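Local coordinates for protein fimbrial subunit type 1 (PDB 3UXF) that forms the shaft of type 1 fimbriae on the surface of the oral bacterium Actinomyces oris as their major structural subunit, at residues 369-381 and 403-417. Numbering follows the deposited sequence.
Sequences KTKYNGAQFQVYE and PLTIGGEKTFTTAGQ
F377 and F412 form the antiparallel hydrogen-bonded pair that ties 403-417 to the edge of strand 376-385 in the prealbumin-like β-sandwich domain. Both backbone bonds are present, F412 N reaching F377 O at 2.9 Å, and the two phenyl rings turn to the buried face and pack against the other sheet, F377 on L358 and F412 on I422. On the opposite face, Q376 lies alongside T413 and donates NE2 to T413 OG1 at 2.9 Å, OG1 lying 24° out of the amide plane. Q378 NE2 makes a second such bond, to T411 OG1 at 3.0 Å, but these side chains cross at a slant; with CG beside its own backbone N (chi1 -61°), the extended glutamine reaches across. Toward E381, branched, apolar V379 packs CB 3.6 Å from I406 CD1 on the buried face. L404 N donates to V379 O at 2.8 Å, while V379 N donates to a water within hydrogen-bonding distance of K410 O and L404 O. P403 sets its CA, whose C-H is polarised by the adjacent N and carbonyl, over one face of Y380, 3.8 Å from the centroid, a CH-pi contact. At the opposite end the chain turns at G374, whose positive phi suits glycine, and N373 ND2 donates to G416 O. Buried T414 satisfies two backbone groups there: chi1 54° sets OG1 between its backbone N and carbonyl carbon, placed to accept from A375 N and donate at 2.7 Å to a lone pair of Y372 O.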
loop_
_atom_site.group_PDB
_atom_site.type_symbol
_atom_site.label_atom_id
_atom_site.label_comp_id
_atom_site.label_asym_id
_atom_site.label_seq_id
_atom_site.Cartn_x
_atom_site.Cartn_y
_atom_site.Cartn_z
ATOM N N LYS A 369 -9.507 2.837 -48.937
ATOM C CA LYS A 369 -8.798 3.259 -47.720
ATOM C C LYS A 369 -7.280 3.108 -47.838
ATOM O O LYS A 369 -6.533 3.687 -47.024
ATOM C CB LYS A 369 -9.256 2.462 -46.497
ATOM C CG LYS A 369 -10.746 2.457 -46.201
ATOM C CD LYS A 369 -11.298 3.835 -46.254
ATOM C CE LYS A 369 -12.739 3.843 -45.782
ATOM N NZ LYS A 369 -13.290 5.228 -45.919
ATOM N N THR A 370 -6.806 2.310 -48.791
ATOM C CA THR A 370 -5.359 2.118 -48.923
ATOM C C THR A 370 -4.654 3.404 -49.365
ATOM O O THR A 370 -3.448 3.545 -49.190
ATOM C CB THR A 370 -4.977 0.935 -49.859
ATOM O OG1 THR A 370 -5.195 1.315 -51.228
ATOM C CG2 THR A 370 -5.767 -0.299 -49.506
ATOM N N LYS A 371 -5.406 4.363 -49.903
ATOM C CA LYS A 371 -4.836 5.648 -50.268
ATOM C C LYS A 371 -4.382 6.448 -49.028
ATOM O O LYS A 371 -3.666 7.437 -49.156
ATOM C CB LYS A 371 -5.849 6.482 -51.067
ATOM C CG LYS A 371 -6.178 5.899 -52.455
ATOM C CD LYS A 371 -4.986 5.943 -53.384
ATOM C CE LYS A 371 -5.271 5.155 -54.690
ATOM N NZ LYS A 371 -4.035 4.948 -55.515
ATOM N N TYR A 372 -4.822 6.009 -47.851
ATOM C CA TYR A 372 -4.426 6.664 -46.588
ATOM C C TYR A 372 -3.327 5.888 -45.861
ATOM O O TYR A 372 -2.962 6.235 -44.722
ATOM C CB TYR A 372 -5.649 6.837 -45.686
ATOM C CG TYR A 372 -6.737 7.653 -46.363
ATOM C CD1 TYR A 372 -6.508 8.956 -46.737
ATOM C CD2 TYR A 372 -7.983 7.088 -46.630
ATOM C CE1 TYR A 372 -7.496 9.699 -47.391
ATOM C CE2 TYR A 372 -8.981 7.816 -47.267
ATOM C CZ TYR A 372 -8.725 9.116 -47.636
ATOM O OH TYR A 372 -9.690 9.889 -48.240
ATOM N N ASN A 373 -2.786 4.841 -46.488
ATOM C CA ASN A 373 -1.598 4.168 -45.956
ATOM C C ASN A 373 -0.324 4.962 -46.182
ATOM O O ASN A 373 -0.247 5.809 -47.079
ATOM C CB ASN A 373 -1.458 2.783 -46.610
ATOM C CG ASN A 373 -2.532 1.826 -46.170
ATOM O OD1 ASN A 373 -3.131 1.984 -45.088
ATOM N ND2 ASN A 373 -2.796 0.803 -47.007
ATOM N N GLY A 374 0.688 4.696 -45.356
ATOM C CA GLY A 374 1.966 5.352 -45.462
ATOM C C GLY A 374 2.067 6.694 -44.760
ATOM O O GLY A 374 3.077 7.368 -44.865
ATOM N N ALA A 375 1.009 7.088 -44.066
ATOM C CA ALA A 375 1.084 8.258 -43.220
ATOM C C ALA A 375 1.869 7.864 -41.973
ATOM O O ALA A 375 1.677 6.772 -41.435
ATOM C CB ALA A 375 -0.335 8.720 -42.815
ATOM N N GLN A 376 2.769 8.730 -41.536
ATOM C CA GLN A 376 3.570 8.442 -40.329
ATOM C C GLN A 376 3.293 9.452 -39.232
ATOM O O GLN A 376 3.047 10.644 -39.495
ATOM C CB GLN A 376 5.062 8.427 -40.670
ATOM C CG GLN A 376 5.373 7.377 -41.737
ATOM C CD GLN A 376 6.846 7.111 -41.816
ATOM O OE1 GLN A 376 7.663 8.023 -41.823
ATOM N NE2 GLN A 376 7.200 5.834 -41.805
ATOM N N PHE A 377 3.342 8.968 -38.005
ATOM C CA PHE A 377 3.096 9.788 -36.842
ATOM C C PHE A 377 4.084 9.516 -35.741
ATOM O O PHE A 377 4.582 8.398 -35.603
ATOM C CB PHE A 377 1.710 9.485 -36.304
ATOM C CG PHE A 377 0.618 9.857 -37.242
ATOM C CD1 PHE A 377 -0.018 11.089 -37.119
ATOM C CD2 PHE A 377 0.194 8.967 -38.226
ATOM C CE1 PHE A 377 -1.071 11.465 -38.015
ATOM C CE2 PHE A 377 -0.845 9.326 -39.113
ATOM C CZ PHE A 377 -1.484 10.576 -38.993
ATOM N N GLN A 378 4.318 10.533 -34.930
ATOM C CA GLN A 378 5.025 10.349 -33.669
ATOM C C GLN A 378 4.119 10.935 -32.593
ATOM O O GLN A 378 3.135 11.615 -32.913
ATOM C CB GLN A 378 6.365 11.069 -33.665
ATOM C CG GLN A 378 7.230 10.507 -34.773
ATOM C CD GLN A 378 8.681 10.890 -34.637
ATOM O OE1 GLN A 378 9.026 12.073 -34.480
ATOM N NE2 GLN A 378 9.560 9.881 -34.698
ATOM N N VAL A 379 4.434 10.640 -31.327
ATOM C CA VAL A 379 3.544 11.032 -30.215
ATOM C C VAL A 379 4.332 11.788 -29.158
ATOM O O VAL A 379 5.478 11.415 -28.843
ATOM C CB VAL A 379 2.918 9.791 -29.531
ATOM C CG1 VAL A 379 1.867 10.222 -28.480
ATOM C CG2 VAL A 379 2.299 8.829 -30.588
ATOM N N TYR A 380 3.727 12.840 -28.595
ATOM C CA TYR A 380 4.347 13.592 -27.509
ATOM C C TYR A 380 3.353 13.734 -26.349
ATOM O O TYR A 380 2.140 13.645 -26.553
ATOM C CB TYR A 380 4.687 15.020 -27.980
ATOM C CG TYR A 380 5.727 15.084 -29.083
ATOM C CD1 TYR A 380 5.379 14.783 -30.386
ATOM C CD2 TYR A 380 7.039 15.489 -28.816
ATOM C CE1 TYR A 380 6.312 14.848 -31.412
ATOM C CE2 TYR A 380 7.999 15.535 -29.841
ATOM C CZ TYR A 380 7.618 15.216 -31.117
ATOM O OH TYR A 380 8.548 15.291 -32.139
ATOM N N GLU A 381 3.885 14.007 -25.158
ATOM C CA GLU A 381 3.053 14.659 -24.151
ATOM C C GLU A 381 2.974 16.124 -24.552
ATOM O O GLU A 381 3.929 16.649 -25.111
ATOM C CB GLU A 381 3.627 14.485 -22.758
ATOM C CG GLU A 381 3.392 13.053 -22.238
ATOM C CD GLU A 381 3.943 12.793 -20.849
ATOM O OE1 GLU A 381 4.980 13.358 -20.462
ATOM O OE2 GLU A 381 3.329 12.003 -20.129
ATOM N N PRO A 403 10.200 12.909 -29.299
ATOM C CA PRO A 403 8.916 12.223 -29.131
ATOM C C PRO A 403 9.051 11.089 -28.123
ATOM O O PRO A 403 10.154 10.710 -27.683
ATOM C CB PRO A 403 8.649 11.652 -30.532
ATOM C CG PRO A 403 10.018 11.348 -31.068
ATOM C CD PRO A 403 10.839 12.546 -30.577
ATOM N N LEU A 404 7.903 10.546 -27.740
ATOM C CA LEU A 404 7.871 9.417 -26.826
ATOM C C LEU A 404 8.288 8.109 -27.470
ATOM O O LEU A 404 7.990 7.826 -28.647
ATOM C CB LEU A 404 6.448 9.238 -26.291
ATOM C CG LEU A 404 5.860 10.380 -25.491
ATOM C CD1 LEU A 404 4.421 10.012 -25.212
ATOM C CD2 LEU A 404 6.638 10.581 -24.174
ATOM N N THR A 405 8.942 7.266 -26.663
ATOM C CA THR A 405 9.179 5.899 -27.068
ATOM C C THR A 405 8.081 5.064 -26.434
ATOM O O THR A 405 7.907 5.087 -25.209
ATOM C CB THR A 405 10.556 5.413 -26.543
ATOM O OG1 THR A 405 11.597 6.183 -27.175
ATOM C CG2 THR A 405 10.780 3.923 -26.849
ATOM N N ILE A 406 7.302 4.388 -27.273
ATOM C CA ILE A 406 6.098 3.669 -26.850
ATOM C C ILE A 406 6.284 2.247 -27.370
ATOM O O ILE A 406 6.359 2.015 -28.583
ATOM C CB ILE A 406 4.872 4.294 -27.532
ATOM C CG1 ILE A 406 4.754 5.777 -27.154
ATOM C CG2 ILE A 406 3.640 3.512 -27.155
ATOM C CD1 ILE A 406 3.758 6.568 -28.058
ATOM N N GLY A 407 6.371 1.293 -26.458
ATOM C CA GLY A 407 6.602 -0.092 -26.857
ATOM C C GLY A 407 7.903 -0.245 -27.630
ATOM O O GLY A 407 7.999 -1.094 -28.524
ATOM N N GLY A 408 8.888 0.579 -27.300
ATOM C CA GLY A 408 10.167 0.586 -28.004
ATOM C C GLY A 408 10.176 1.252 -29.372
ATOM O O GLY A 408 11.193 1.182 -30.060
ATOM N N GLU A 409 9.075 1.896 -29.763
ATOM C CA GLU A 409 8.981 2.523 -31.066
ATOM C C GLU A 409 8.706 4.011 -30.970
ATOM O O GLU A 409 8.083 4.458 -30.000
ATOM C CB GLU A 409 7.838 1.874 -31.850
ATOM C CG GLU A 409 8.021 0.367 -32.044
ATOM C CD GLU A 409 9.250 0.018 -32.889
ATOM O OE1 GLU A 409 9.726 0.861 -33.679
ATOM O OE2 GLU A 409 9.752 -1.115 -32.758
ATOM N N LYS A 410 9.145 4.775 -31.973
ATOM C CA LYS A 410 8.851 6.198 -31.977
ATOM C C LYS A 410 7.997 6.610 -33.149
ATOM O O LYS A 410 7.450 7.705 -33.110
ATOM C CB LYS A 410 10.117 7.067 -31.998
ATOM C CG LYS A 410 10.889 7.058 -30.694
ATOM C CD LYS A 410 12.169 7.905 -30.773
ATOM C CE LYS A 410 13.330 7.042 -31.256
ATOM N NZ LYS A 410 14.539 7.823 -31.702
ATOM N N THR A 411 7.894 5.773 -34.175
ATOM C CA THR A 411 7.201 6.176 -35.416
ATOM C C THR A 411 6.154 5.157 -35.773
ATOM O O THR A 411 6.409 3.941 -35.710
ATOM C CB THR A 411 8.197 6.383 -36.586
ATOM O OG1 THR A 411 9.172 7.361 -36.216
ATOM C CG2 THR A 411 7.457 6.867 -37.838
ATOM N N PHE A 412 4.950 5.617 -36.122
ATOM C CA PHE A 412 3.834 4.715 -36.328
ATOM C C PHE A 412 3.290 4.972 -37.725
ATOM O O PHE A 412 2.978 6.121 -38.051
ATOM C CB PHE A 412 2.773 4.924 -35.228
ATOM C CG PHE A 412 3.322 4.677 -33.891
ATOM C CD1 PHE A 412 3.975 5.695 -33.210
ATOM C CD2 PHE A 412 3.349 3.392 -33.363
ATOM C CE1 PHE A 412 4.612 5.451 -31.977
ATOM C CE2 PHE A 412 3.963 3.136 -32.141
ATOM C CZ PHE A 412 4.593 4.161 -31.450
ATOM N N THR A 413 3.225 3.924 -38.554
ATOM C CA THR A 413 2.879 4.095 -39.965
ATOM C C THR A 413 1.555 3.401 -40.317
ATOM O O THR A 413 1.383 2.200 -40.003
ATOM C CB THR A 413 3.993 3.502 -40.868
ATOM O OG1 THR A 413 5.224 4.165 -40.566
ATOM C CG2 THR A 413 3.655 3.727 -42.355
ATOM N N THR A 414 0.630 4.136 -40.968
ATOM C CA THR A 414 -0.644 3.534 -41.348
ATOM C C THR A 414 -0.446 2.484 -42.456
ATOM O O THR A 414 0.383 2.666 -43.369
ATOM C CB THR A 414 -1.696 4.552 -41.808
ATOM O OG1 THR A 414 -1.185 5.379 -42.853
ATOM C CG2 THR A 414 -2.146 5.428 -40.598
ATOM N N ALA A 415 -1.216 1.413 -42.339
ATOM C CA ALA A 415 -1.154 0.296 -43.291
ATOM C C ALA A 415 -2.511 -0.391 -43.331
ATOM O O ALA A 415 -3.425 -0.079 -42.563
ATOM C CB ALA A 415 -0.103 -0.679 -42.824
ATOM N N GLY A 416 -2.664 -1.371 -44.222
ATOM C CA GLY A 416 -3.941 -2.042 -44.300
ATOM C C GLY A 416 -5.010 -1.137 -44.873
ATOM O O GLY A 416 -4.928 -0.725 -46.029
ATOM N N GLN A 417 -6.009 -0.831 -44.052
ATOM C CA GLN A 417 -7.083 0.056 -44.441
ATOM C C GLN A 417 -6.890 1.446 -43.830
ATOM O O GLN A 417 -7.827 2.022 -43.269
ATOM C CB GLN A 417 -8.418 -0.528 -43.992
ATOM C CG GLN A 417 -8.725 -1.862 -44.679
ATOM C CD GLN A 417 -8.844 -1.685 -46.174
ATOM O OE1 GLN A 417 -9.697 -0.941 -46.651
ATOM N NE2 GLN A 417 -7.979 -2.359 -46.924
HETATM O O HOH W 1 -10.496 0.100 -49.064
HETATM O O HOH W 2 6.455 8.737 -30.832
#